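NTD biosynthesis operon protein NtdA (Bacillus subtilis subsp. subtilis, PDB 4K2M) catalyses the reversible, pyridoxal phosphate-dependent transamination between 3-dehydro-glucose 6-phosphate and glutamate that yields kanosamine 6-phosphate. Local coordinates at residues V74-T79 with P416-F421; P197-G202 with E223-G228; Y248-V253 with V349-P354; R319-D324 with F421-Q426. All coordinates share one frame; numbering follows the deposited sequence.

In the fold
Contacts 2 and 3 form the catalytic side of the set. Their centres lie 10 Å apart, both touch the external aldimine, and the backbone of Tyr201-Gly202 in contact 2 meets that of Val349-Leu352 in contact 3. Contact 1, its centre 10 Å from that of contact 3, reaches the pocket through Tyr248: Val74 and Leu77 pack on that residue, and the Leu77 side chain is about 8 Å from the ligand. Contact 4 lies away from the annotated sites. It shares Phe421 with contact 1 and receives Arg76 at Glu425. Arg319 carries the connection from contact 4 to contact 3, donating to the carbonyl of Trp350. Contacts 2 and 4 do not touch; their centres are 22 Å apart.

Contact 1 (V74-T79 with P416-F421); sequences VDRLIT and PLYPSF
Arg76 and Tyr418 make the dense part of this contact. The phenol OH stands 2.9 Å above the guanidinium plane of Arg76, over its centre, with the two flat groups 75° apart. The angles at the arginine nitrogens are poor for hydrogen bonding to that oxygen, so this is a packed oxygen-on-face approach. The arginine chain turns about its CG-CD bond (chi3 60°), and its NH2 is thereby brought to the carbonyl of Ser420, with NH2 3.0 Å from O and the N-H...O angle 149°. Beside it, Leu77 sets CD2 3.7 Å from Tyr418 CB, while Phe421 CB lies over one ring face of Tyr418. A type I turn from Tyr418 to Phe421, closed by Phe421 N to Tyr418 O, presents the Tyr418 ring, the Ser420 carbonyl and Phe421 CB together.

Toward Ser420 and Thr79 the fit slackens. The CA atoms of Arg76 and Ser420 remain 6.3 Å apart, and no direct backbone hydrogen bond joins the segments. One water donates to Arg76 O and accepts from Ser420 N at 3.0 Å; a second donates to Arg76 O and meets Ser420 OG weakly. Thr79 contributes a methyl, CG2, 3.8 Å from Ser420 OG.

The arginine also forms a salt bridge with Glu425 through NH2. A carbonyl, a carboxylate and a phenol oxygen thus meet one guanidinium, an environment likely to stabilise its positive charge and fix its orientation.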
# COMPACT_ATOMS: atom_id res chain seq x y z
N VAL A 74 8.11 16.69 10.10
CA VAL A 74 7.94 15.24 10.10
C VAL A 74 9.14 14.51 10.64
O VAL A 74 9.01 13.36 11.07
CB VAL A 74 7.57 14.68 8.69
CG1 VAL A 74 6.26 15.26 8.23
CG2 VAL A 74 8.70 14.92 7.68
N ASP A 75 10.30 15.15 10.64
CA ASP A 75 11.50 14.51 11.17
C ASP A 75 11.38 14.33 12.67
O ASP A 75 11.98 13.43 13.25
CB ASP A 75 12.76 15.31 10.81
CG ASP A 75 12.74 16.72 11.34
OD1 ASP A 75 11.85 17.50 10.93
OD2 ASP A 75 13.60 17.06 12.17
N ARG A 76 10.57 15.17 13.31
CA ARG A 76 10.42 15.09 14.75
C ARG A 76 9.27 14.19 15.19
O ARG A 76 9.07 13.97 16.38
CB ARG A 76 10.29 16.50 15.34
CG ARG A 76 11.59 17.28 15.24
CD ARG A 76 11.41 18.74 15.65
NE ARG A 76 10.93 18.89 17.03
CZ ARG A 76 10.48 20.04 17.51
NH1 ARG A 76 10.44 21.12 16.73
NH2 ARG A 76 10.03 20.10 18.76
N LEU A 77 8.54 13.63 14.23
CA LEU A 77 7.48 12.70 14.56
C LEU A 77 8.03 11.30 14.84
O LEU A 77 7.30 10.41 15.27
CB LEU A 77 6.42 12.63 13.46
CG LEU A 77 5.57 13.88 13.32
CD1 LEU A 77 4.57 13.73 12.17
CD2 LEU A 77 4.84 14.15 14.62
N ILE A 78 9.32 11.10 14.59
CA ILE A 78 9.93 9.82 14.90
C ILE A 78 11.18 10.11 15.72
O ILE A 78 12.00 10.92 15.32
CB ILE A 78 10.21 8.98 13.63
CG1 ILE A 78 10.72 7.59 14.00
CG2 ILE A 78 11.19 9.69 12.68
CD1 ILE A 78 11.07 6.71 12.78
N THR A 79 11.29 9.49 16.90
CA THR A 79 12.40 9.80 17.82
C THR A 79 13.63 8.97 17.52
O THR A 79 13.54 7.97 16.79
CB THR A 79 12.00 9.57 19.29
OG1 THR A 79 11.74 8.17 19.50
CG2 THR A 79 10.74 10.37 19.61
N PRO A 416 0.08 24.08 16.50
CA PRO A 416 1.01 22.94 16.53
C PRO A 416 0.79 22.03 17.74
O PRO A 416 0.64 22.54 18.87
CB PRO A 416 2.39 23.61 16.64
CG PRO A 416 2.19 24.93 15.95
CD PRO A 416 0.80 25.36 16.32
N LEU A 417 0.72 20.72 17.52
CA LEU A 417 0.56 19.76 18.62
C LEU A 417 0.99 18.37 18.14
O LEU A 417 0.36 17.78 17.27
CB LEU A 417 -0.87 19.76 19.17
CG LEU A 417 -1.04 19.12 20.57
CD1 LEU A 417 -2.34 19.56 21.26
CD2 LEU A 417 -1.01 17.58 20.51
N TYR A 418 2.07 17.86 18.70
CA TYR A 418 2.49 16.50 18.39
C TYR A 418 3.38 16.10 19.56
O TYR A 418 3.84 16.97 20.31
CB TYR A 418 3.20 16.43 17.02
CG TYR A 418 4.37 17.38 16.90
CD1 TYR A 418 5.67 16.95 17.16
CD2 TYR A 418 4.18 18.70 16.50
CE1 TYR A 418 6.76 17.83 17.05
CE2 TYR A 418 5.26 19.58 16.40
CZ TYR A 418 6.53 19.13 16.68
OH TYR A 418 7.59 20.01 16.57
N PRO A 419 3.61 14.79 19.76
CA PRO A 419 4.24 14.41 21.04
C PRO A 419 5.64 14.99 21.29
O PRO A 419 5.96 15.27 22.45
CB PRO A 419 4.30 12.88 20.98
CG PRO A 419 3.22 12.51 20.04
CD PRO A 419 3.15 13.61 19.00
N SER A 420 6.45 15.16 20.25
CA SER A 420 7.80 15.71 20.43
C SER A 420 7.88 17.23 20.38
O SER A 420 8.98 17.80 20.37
CB SER A 420 8.79 15.09 19.43
OG SER A 420 9.05 13.74 19.75
N PHE A 421 6.73 17.89 20.36
CA PHE A 421 6.66 19.34 20.40
C PHE A 421 7.22 19.79 21.75
O PHE A 421 7.03 19.10 22.76
CB PHE A 421 5.20 19.73 20.29
CG PHE A 421 4.95 21.20 20.06
CD1 PHE A 421 5.64 21.90 19.08
CD2 PHE A 421 3.94 21.84 20.77
CE1 PHE A 421 5.36 23.26 18.84
CE2 PHE A 421 3.65 23.19 20.54
CZ PHE A 421 4.37 23.90 19.57
O HOH W 1 6.42 13.41 17.82
O HOH W 2 11.62 14.11 17.82

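Contact 2 (P197-G202 with E223-G228); sequences PVHLYG and EDACQG. With O1G (3-deoxy-3-[(E)-({3-hydroxy-2-methyl-5-[(phosphonooxy)methyl]pyridin-4-yl}methylidene)amino]-6-O-phosphono-alpha-D-gluco pyranose), chain C; EDO (1,2-ethanediol), chain G.
Pro197 begins the contact by packing CG against Glu223 CB and by accepting from Asp224 N through its carbonyl O, 2.9 Å away and nearly straight at 173°. Val198 is bridged to Asp224, the two side chains running alongside each other; its CG1 turns to the bound aldimine, 3.7 Å from C2A, the methyl on the pyridine ring. His199 closes the bridge with its N on Asp224 O. NE2 of its imidazole donates to Glu223 OE1 at 2.6 Å; the oxygen lies in the ring plane, but the nitrogen meets it from 48° above the carboxylate plane. The other ends are fixed too, Glu223 OE2 by Thr241 and His199 ND1 by Ser205. A water links His199 O, Asp224 O and Gln227 N. At Tyr201 the backbone N reaches Gln227 OE1 at 2.8 Å, which sets the rotation of that amide and directs NE2 to the aldimine's O3, 2.6 Å away. With no side chain in the way, Gly202 brings CA 3.4 Å from Gln227 O; at its phi of 101° a CB would crowd the preceding carbonyl.

Asp224 faces the cofactor on the same strand end: OD2 is 2.7 Å from the pyridine N1' and also bonds Thr156, while OD1 takes Cys226 N in an Asx turn. An aspartate at the pyridine nitrogen, set at the C-terminal end of a central-sheet strand, is a signature of the aspartate aminotransferase (fold type I) cofactor site.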
# COMPACT_ATOMS: atom_id res chain seq x y z
N PRO A 197 -19.64 8.13 10.53
CA PRO A 197 -19.14 9.22 11.37
C PRO A 197 -17.62 9.26 11.33
O PRO A 197 -16.96 8.22 11.19
CB PRO A 197 -19.60 8.83 12.78
CG PRO A 197 -19.77 7.34 12.73
CD PRO A 197 -20.17 7.00 11.32
N VAL A 198 -17.06 10.46 11.45
CA VAL A 198 -15.62 10.63 11.51
C VAL A 198 -15.23 11.21 12.87
O VAL A 198 -15.80 12.20 13.32
CB VAL A 198 -15.14 11.58 10.42
CG1 VAL A 198 -13.61 11.74 10.49
CG2 VAL A 198 -15.58 11.08 9.05
N HIS A 199 -14.25 10.60 13.52
CA HIS A 199 -13.81 11.14 14.80
C HIS A 199 -12.75 12.18 14.52
O HIS A 199 -11.55 11.96 14.69
CB HIS A 199 -13.31 10.03 15.73
CG HIS A 199 -14.34 8.95 15.91
ND1 HIS A 199 -15.68 9.23 16.02
CD2 HIS A 199 -14.22 7.60 15.94
CE1 HIS A 199 -16.35 8.09 16.11
NE2 HIS A 199 -15.50 7.09 16.06
N LEU A 200 -13.21 13.32 14.02
CA LEU A 200 -12.32 14.31 13.42
C LEU A 200 -11.44 14.99 14.45
O LEU A 200 -11.92 15.39 15.53
CB LEU A 200 -13.15 15.36 12.68
CG LEU A 200 -12.36 16.26 11.74
CD1 LEU A 200 -11.63 15.44 10.65
CD2 LEU A 200 -13.33 17.25 11.09
N TYR A 201 -10.17 15.12 14.09
CA TYR A 201 -9.12 15.73 14.91
C TYR A 201 -8.84 14.90 16.16
O TYR A 201 -8.04 15.31 17.01
CB TYR A 201 -9.48 17.17 15.30
CG TYR A 201 -9.93 18.04 14.13
CD1 TYR A 201 -9.37 17.89 12.87
CD2 TYR A 201 -10.90 19.00 14.32
CE1 TYR A 201 -9.79 18.69 11.80
CE2 TYR A 201 -11.32 19.80 13.26
CZ TYR A 201 -10.75 19.64 12.02
OH TYR A 201 -11.20 20.45 11.00
N GLY A 202 -9.48 13.73 16.27
CA GLY A 202 -9.30 12.87 17.44
C GLY A 202 -10.45 12.97 18.45
O GLY A 202 -10.43 12.32 19.50
N GLU A 223 -17.28 3.45 11.30
CA GLU A 223 -16.73 4.70 11.81
C GLU A 223 -15.32 4.90 11.29
O GLU A 223 -14.53 3.96 11.19
CB GLU A 223 -16.75 4.73 13.33
CG GLU A 223 -15.89 3.67 13.96
CD GLU A 223 -15.96 3.67 15.47
OE1 GLU A 223 -16.47 4.63 16.07
OE2 GLU A 223 -15.48 2.67 16.06
N ASP A 224 -15.02 6.14 10.90
CA ASP A 224 -13.69 6.50 10.44
C ASP A 224 -12.99 7.00 11.68
O ASP A 224 -13.18 8.14 12.10
CB ASP A 224 -13.80 7.62 9.41
CG ASP A 224 -12.45 8.10 8.92
OD1 ASP A 224 -11.42 7.82 9.57
OD2 ASP A 224 -12.43 8.79 7.89
N ALA A 225 -12.18 6.14 12.28
CA ALA A 225 -11.43 6.50 13.47
C ALA A 225 -9.97 6.63 13.08
O ALA A 225 -9.07 6.40 13.91
CB ALA A 225 -11.61 5.44 14.55
N CYS A 226 -9.72 6.98 11.82
CA CYS A 226 -8.33 7.06 11.37
C CYS A 226 -7.46 8.04 12.17
O CYS A 226 -6.24 7.84 12.28
CB CYS A 226 -8.26 7.33 9.86
SG CYS A 226 -8.84 5.89 8.90
N GLN A 227 -8.09 9.04 12.78
CA GLN A 227 -7.36 10.00 13.62
C GLN A 227 -7.61 9.78 15.12
O GLN A 227 -7.20 10.59 15.94
CB GLN A 227 -7.77 11.43 13.28
CG GLN A 227 -7.29 11.89 11.90
CD GLN A 227 -7.73 13.31 11.57
OE1 GLN A 227 -8.26 14.02 12.42
NE2 GLN A 227 -7.52 13.72 10.32
N GLY A 228 -8.28 8.68 15.47
CA GLY A 228 -8.78 8.52 16.82
C GLY A 228 -8.24 7.36 17.66
O GLY A 228 -8.85 7.01 18.68
P O1G C . -4.77 6.89 5.12
C3A O1G C . -7.96 10.90 7.85
O3 O1G C . -7.36 11.96 8.44
C1 O1G C . -3.03 14.41 5.88
N1' O1G C . -9.84 9.51 7.50
C2 O1G C . -4.28 13.70 6.41
O2 O1G C . -4.57 14.41 7.66
C9A O1G C . -9.30 10.57 8.11
C2A O1G C . -10.17 11.37 9.06
C3 O1G C . -4.08 12.19 6.65
N3' O1G C . -5.44 11.68 6.89
O1 O1G C . -2.01 14.51 6.89
C4 O1G C . -3.36 11.50 5.47
O4 O1G C . -2.88 10.30 6.10
C4A O1G C . -7.21 10.13 6.99
C4B O1G C . -5.80 10.47 6.68
C5 O1G C . -2.12 12.32 5.13
O5 O1G C . -2.47 13.67 4.79
C5A O1G C . -7.80 9.03 6.37
C5T O1G C . -7.12 8.07 5.37
C6 O1G C . -1.43 11.88 3.87
C6A O1G C . -9.13 8.75 6.64
OP1 O1G C . -5.40 6.29 3.88
OP2 O1G C . -4.11 5.87 5.98
OP3 O1G C . -3.92 8.14 4.79
OP4 O1G C . -6.03 7.39 6.03
O6 O1G C . -0.19 12.42 3.65
P' O1G C . 0.96 11.57 2.92
OP6 O1G C . 1.23 10.38 3.81
OP7 O1G C . 0.48 11.20 1.54
OP8 O1G C . 2.12 12.57 2.89
C1 EDO G . -12.89 22.65 8.96
O1 EDO G . -13.56 22.23 7.78
C2 EDO G . -13.72 22.30 10.19
O2 EDO G . -13.72 20.88 10.36
O HOH W 3 -10.82 9.91 12.83

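Contact 3 (Y248-V253 with V349-P354); sequences YKNFGV and VWHLFP. With O1G (3-deoxy-3-[(E)-({3-hydroxy-2-methyl-5-[(phosphonooxy)methyl]pyridin-4-yl}methylidene)amino]-6-O-phosphono-alpha-D-gluco pyranose), chain C; EDO (1,2-ethanediol), chain D.
The backbones of 248-253 and 349-354 come closest at Asn250 and His351, whose CA atoms are 6.1 Å apart, and no backbone-to-backbone hydrogen bond spans them, so side chains do the joining. One segment is the cofactor-lysine loop of the aspartate aminotransferase fold; the other leads into strand 353-356. Asn250 uses both ends of its amide. OD1 accepts from His351 ND1 at 2.9 Å, the oxygen lying in the imidazole plane although amide and ring are turned 41° from each other. ND2 gives a hydrogen to Val349 O at 3.0 Å, reaching it from 48° above the carbonyl plane, and has a weak second partner in Asn316. With CG anti to its backbone N (chi1 176°), His351 extends its ring to the backbone of the lysine loop, where CE1 comes 3.1 Å from Tyr248 O.

The Val349 bond steadies the amide, and the ND1 bond in turn restrains the imidazole, whose NE2 points to the ligand side. Lys249, the cofactor's attachment point in the resting enzyme, is released here because the cofactor is joined to the sugar. Its chain bends twice, bringing NZ to Asn246 and, at 2.8 Å, to O4 of the aldimine. Tyr248 OH donates to the sugar phosphate oxygen OP8, also at 2.8 Å. One water sits 2.8 Å from His351 NE2 and 2.7 Å from the sugar hydroxyl O2, linking the imidazole to the sugar of the aldimine.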
# COMPACT_ATOMS: atom_id res chain seq x y z
N TYR A 248 1.88 10.23 10.17
CA TYR A 248 1.52 11.43 10.91
C TYR A 248 0.46 11.17 11.97
O TYR A 248 0.11 12.08 12.72
CB TYR A 248 1.03 12.53 9.97
CG TYR A 248 1.81 12.65 8.69
CD1 TYR A 248 3.20 12.59 8.68
CD2 TYR A 248 1.15 12.78 7.48
CE1 TYR A 248 3.91 12.68 7.48
CE2 TYR A 248 1.84 12.88 6.30
CZ TYR A 248 3.21 12.84 6.30
OH TYR A 248 3.87 12.92 5.09
N LYS A 249 -0.06 9.95 12.04
CA LYS A 249 -1.13 9.66 13.00
C LYS A 249 -0.59 9.52 14.43
O LYS A 249 0.63 9.45 14.65
CB LYS A 249 -1.92 8.41 12.59
CG LYS A 249 -2.61 8.50 11.22
CD LYS A 249 -3.61 9.66 11.15
CE LYS A 249 -4.09 9.84 9.72
NZ LYS A 249 -2.97 10.41 8.88
N ASN A 250 -1.49 9.47 15.41
CA ASN A 250 -1.05 9.35 16.81
C ASN A 250 -0.18 8.11 17.02
O ASN A 250 0.72 8.09 17.86
CB ASN A 250 -2.26 9.29 17.74
CG ASN A 250 -2.89 10.65 17.96
OD1 ASN A 250 -2.83 11.52 17.09
ND2 ASN A 250 -3.50 10.85 19.13
N PHE A 251 -0.49 7.06 16.26
CA PHE A 251 0.36 5.89 16.15
C PHE A 251 0.48 5.60 14.66
O PHE A 251 -0.53 5.46 13.97
CB PHE A 251 -0.29 4.68 16.84
CG PHE A 251 0.26 3.36 16.37
CD1 PHE A 251 1.63 3.15 16.30
CD2 PHE A 251 -0.59 2.33 15.98
CE1 PHE A 251 2.15 1.95 15.84
CE2 PHE A 251 -0.09 1.12 15.54
CZ PHE A 251 1.30 0.93 15.46
N GLY A 252 1.71 5.53 14.16
CA GLY A 252 1.92 5.21 12.76
C GLY A 252 3.10 4.29 12.54
O GLY A 252 3.86 4.03 13.47
N VAL A 253 3.21 3.78 11.32
CA VAL A 253 4.34 2.94 10.93
C VAL A 253 5.27 3.78 10.05
O VAL A 253 5.33 5.01 10.20
CB VAL A 253 3.87 1.63 10.24
CG1 VAL A 253 3.10 0.76 11.26
CG2 VAL A 253 2.99 1.93 9.02
N VAL A 349 -8.41 12.41 21.62
CA VAL A 349 -7.01 12.00 21.69
C VAL A 349 -6.06 13.03 21.08
O VAL A 349 -4.86 12.79 20.98
CB VAL A 349 -6.75 10.60 21.10
CG1 VAL A 349 -7.45 9.53 21.92
CG2 VAL A 349 -7.20 10.52 19.61
N TRP A 350 -6.60 14.17 20.67
CA TRP A 350 -5.78 15.34 20.35
C TRP A 350 -4.82 15.06 19.22
O TRP A 350 -3.62 15.35 19.31
CB TRP A 350 -5.04 15.83 21.61
CG TRP A 350 -6.01 16.08 22.73
CD1 TRP A 350 -6.16 15.34 23.88
CD2 TRP A 350 -6.99 17.13 22.80
NE1 TRP A 350 -7.18 15.86 24.65
CE2 TRP A 350 -7.70 16.96 24.01
CE3 TRP A 350 -7.33 18.19 21.95
CZ2 TRP A 350 -8.73 17.82 24.40
CZ3 TRP A 350 -8.37 19.04 22.34
CH2 TRP A 350 -9.05 18.85 23.55
N HIS A 351 -5.35 14.52 18.13
CA HIS A 351 -4.54 14.37 16.93
C HIS A 351 -4.22 15.75 16.33
O HIS A 351 -3.09 16.01 15.90
CB HIS A 351 -5.26 13.53 15.89
CG HIS A 351 -4.52 13.43 14.60
ND1 HIS A 351 -3.28 12.83 14.50
CD2 HIS A 351 -4.81 13.89 13.36
CE1 HIS A 351 -2.85 12.91 13.25
NE2 HIS A 351 -3.76 13.55 12.54
N LEU A 352 -5.23 16.62 16.30
CA LEU A 352 -5.09 18.01 15.90
C LEU A 352 -5.74 18.86 16.97
O LEU A 352 -6.62 18.38 17.69
CB LEU A 352 -5.73 18.25 14.52
CG LEU A 352 -4.93 17.62 13.36
CD1 LEU A 352 -5.83 17.19 12.17
CD2 LEU A 352 -3.83 18.57 12.87
N PHE A 353 -5.31 20.12 17.09
CA PHE A 353 -5.81 21.00 18.15
C PHE A 353 -6.47 22.22 17.52
O PHE A 353 -5.78 23.15 17.09
CB PHE A 353 -4.68 21.47 19.08
CG PHE A 353 -5.18 22.27 20.25
CD1 PHE A 353 -5.59 21.62 21.41
CD2 PHE A 353 -5.31 23.66 20.16
CE1 PHE A 353 -6.11 22.34 22.49
CE2 PHE A 353 -5.82 24.39 21.25
CZ PHE A 353 -6.23 23.72 22.41
N PRO A 354 -7.80 22.20 17.45
CA PRO A 354 -8.51 23.30 16.77
C PRO A 354 -9.01 24.37 17.73
O PRO A 354 -9.64 24.06 18.75
CB PRO A 354 -9.70 22.60 16.12
CG PRO A 354 -10.01 21.46 17.05
CD PRO A 354 -8.68 21.04 17.70
P O1G C . -4.77 6.89 5.12
C3A O1G C . -7.96 10.90 7.85
O3 O1G C . -7.36 11.96 8.44
C1 O1G C . -3.03 14.41 5.88
N1' O1G C . -9.84 9.51 7.50
C2 O1G C . -4.28 13.70 6.41
O2 O1G C . -4.57 14.41 7.66
C9A O1G C . -9.30 10.57 8.11
C2A O1G C . -10.17 11.37 9.06
C3 O1G C . -4.08 12.19 6.65
N3' O1G C . -5.44 11.68 6.89
O1 O1G C . -2.01 14.51 6.89
C4 O1G C . -3.36 11.50 5.47
O4 O1G C . -2.88 10.30 6.10
C4A O1G C . -7.21 10.13 6.99
C4B O1G C . -5.80 10.47 6.68
C5 O1G C . -2.12 12.32 5.13
O5 O1G C . -2.47 13.67 4.79
C5A O1G C . -7.80 9.03 6.37
C5T O1G C . -7.12 8.07 5.37
C6 O1G C . -1.43 11.88 3.87
C6A O1G C . -9.13 8.75 6.64
OP1 O1G C . -5.40 6.29 3.88
OP2 O1G C . -4.11 5.87 5.98
OP3 O1G C . -3.92 8.14 4.79
OP4 O1G C . -6.03 7.39 6.03
O6 O1G C . -0.19 12.42 3.65
P' O1G C . 0.96 11.57 2.92
OP6 O1G C . 1.23 10.38 3.81
OP7 O1G C . 0.48 11.20 1.54
OP8 O1G C . 2.12 12.57 2.89
C1 EDO D . -12.95 25.00 19.34
O1 EDO D . -12.37 23.72 19.08
C2 EDO D . -14.47 24.86 19.27
O2 EDO D . -14.90 23.93 20.27
O HOH W 4 -3.25 13.54 9.80

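Contact 4 (R319-D324 with F421-Q426); sequences RLFLAD and FTLEEQ. With ACT (acetate ion), chain F.
Two phenylalanine rings meet the opposing segment at their edges. Phe321 brings CE2 to Leu423 CD1 at 4.0 Å, near its ring plane, the two side chains crossing at about a right angle. Phe421 meets Leu322 in the same edgewise manner, CD2 to CD2 at 4.1 Å, while Pro416 C lies off-centre over one face of its ring. The third flat group is the Gln426 amide: its NE2 donates to Leu322 O at 2.9 Å, with that oxygen in the amide plane and the N-H...O angle 150°. A chi1 of -172° turns the Gln426 chain away from its own N, and the extended remainder carries the amide across. Its OE1 is engaged by Arg325. About one turn earlier in its helix than Leu322, Arg319 has NH1 on Trp350 O and its guanidinium edge on an acetate probably left from crystallisation.

Leu322 is the hub of the apolar part. Its branches divide the work: CD1 packs on Phe421 CB, and CD2 meets Leu423 CD2 at 3.6 Å and the Gln426 amide. The start of the second helix is fixed by a capping box, in which Glu425 N bonds Thr422 OG1 at 3.2 Å and Thr422 N bonds Glu425 OE1 at 3.0 Å. OE1 also takes the threonine hydroxyl and the salt bridge from Arg76.

The contact therefore joins helix 312-329 to the first turn of helix 423-441. Helix 13-24 packs on Leu320 and Phe321, helix 53-57 on Phe321 and Leu423, and the Phe58 ring meets that of Phe321.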
# COMPACT_ATOMS: atom_id res chain seq x y z
N ARG A 319 0.33 14.35 24.17
CA ARG A 319 -0.65 15.14 23.43
C ARG A 319 -1.70 15.75 24.34
O ARG A 319 -2.05 16.93 24.19
CB ARG A 319 -1.33 14.29 22.35
CG ARG A 319 -0.42 13.92 21.20
CD ARG A 319 -1.20 13.02 20.23
NE ARG A 319 -0.39 12.66 19.06
CZ ARG A 319 -0.35 13.36 17.93
NH1 ARG A 319 -1.09 14.46 17.81
NH2 ARG A 319 0.44 12.98 16.93
N LEU A 320 -2.19 14.96 25.29
CA LEU A 320 -3.20 15.46 26.22
C LEU A 320 -2.61 16.59 27.07
O LEU A 320 -3.28 17.61 27.32
CB LEU A 320 -3.70 14.32 27.13
CG LEU A 320 -4.48 14.77 28.37
CD1 LEU A 320 -5.80 15.42 27.99
CD2 LEU A 320 -4.70 13.59 29.33
N PHE A 321 -1.37 16.42 27.53
CA PHE A 321 -0.74 17.44 28.35
C PHE A 321 -0.64 18.73 27.57
O PHE A 321 -0.95 19.81 28.09
CB PHE A 321 0.66 17.02 28.82
CG PHE A 321 1.31 18.02 29.74
CD1 PHE A 321 0.99 18.03 31.09
CD2 PHE A 321 2.21 18.96 29.25
CE1 PHE A 321 1.58 18.96 31.96
CE2 PHE A 321 2.80 19.89 30.10
CZ PHE A 321 2.47 19.89 31.46
N LEU A 322 -0.22 18.63 26.32
CA LEU A 322 -0.15 19.80 25.45
C LEU A 322 -1.51 20.46 25.26
O LEU A 322 -1.61 21.69 25.32
CB LEU A 322 0.42 19.42 24.08
CG LEU A 322 1.92 19.12 24.12
CD1 LEU A 322 2.34 18.48 22.79
CD2 LEU A 322 2.77 20.38 24.39
N ALA A 323 -2.55 19.67 25.04
CA ALA A 323 -3.88 20.22 24.82
C ALA A 323 -4.36 20.93 26.08
O ALA A 323 -4.90 22.03 26.02
CB ALA A 323 -4.87 19.12 24.40
N ASP A 324 -4.14 20.29 27.22
CA ASP A 324 -4.53 20.86 28.51
C ASP A 324 -3.82 22.20 28.72
O ASP A 324 -4.41 23.15 29.24
CB ASP A 324 -4.18 19.88 29.63
CG ASP A 324 -4.52 20.41 31.02
OD1 ASP A 324 -5.69 20.77 31.27
OD2 ASP A 324 -3.61 20.44 31.87
N PHE A 421 6.73 17.89 20.36
CA PHE A 421 6.66 19.34 20.40
C PHE A 421 7.22 19.79 21.75
O PHE A 421 7.03 19.10 22.76
CB PHE A 421 5.20 19.73 20.29
CG PHE A 421 4.95 21.20 20.06
CD1 PHE A 421 5.64 21.90 19.08
CD2 PHE A 421 3.94 21.84 20.77
CE1 PHE A 421 5.36 23.26 18.84
CE2 PHE A 421 3.65 23.19 20.54
CZ PHE A 421 4.37 23.90 19.57
N THR A 422 7.91 20.92 21.80
CA THR A 422 8.47 21.37 23.08
C THR A 422 7.56 22.39 23.73
O THR A 422 6.82 23.10 23.04
CB THR A 422 9.90 21.95 22.95
OG1 THR A 422 9.87 23.13 22.13
CG2 THR A 422 10.84 20.94 22.33
N LEU A 423 7.62 22.48 25.05
CA LEU A 423 6.79 23.45 25.74
C LEU A 423 7.26 24.87 25.48
O LEU A 423 6.46 25.80 25.45
CB LEU A 423 6.77 23.18 27.24
CG LEU A 423 6.29 21.79 27.63
CD1 LEU A 423 6.25 21.68 29.16
CD2 LEU A 423 4.92 21.51 27.04
N GLU A 424 8.56 25.05 25.26
CA GLU A 424 9.06 26.38 24.92
C GLU A 424 8.58 26.86 23.54
O GLU A 424 8.29 28.04 23.35
CB GLU A 424 10.59 26.47 25.06
CG GLU A 424 11.39 25.54 24.15
CD GLU A 424 11.77 24.22 24.82
OE1 GLU A 424 11.11 23.83 25.81
OE2 GLU A 424 12.74 23.57 24.36
N GLU A 425 8.45 25.95 22.58
CA GLU A 425 7.78 26.31 21.33
C GLU A 425 6.32 26.64 21.58
O GLU A 425 5.77 27.59 21.01
CB GLU A 425 7.85 25.16 20.33
CG GLU A 425 9.20 24.95 19.68
CD GLU A 425 9.24 23.61 18.95
OE1 GLU A 425 9.25 22.55 19.62
OE2 GLU A 425 9.25 23.63 17.70
N GLN A 426 5.66 25.83 22.41
CA GLN A 426 4.26 26.09 22.71
C GLN A 426 4.09 27.46 23.37
O GLN A 426 3.14 28.18 23.06
CB GLN A 426 3.65 24.99 23.59
CG GLN A 426 2.15 25.13 23.74
CD GLN A 426 1.56 24.09 24.66
OE1 GLN A 426 2.10 23.82 25.72
NE2 GLN A 426 0.46 23.48 24.23
C ACT F . -0.04 15.06 14.45
O ACT F . -0.39 15.27 15.60
OXT ACT F . 0.80 14.20 14.23
CH3 ACT F . -0.65 15.87 13.33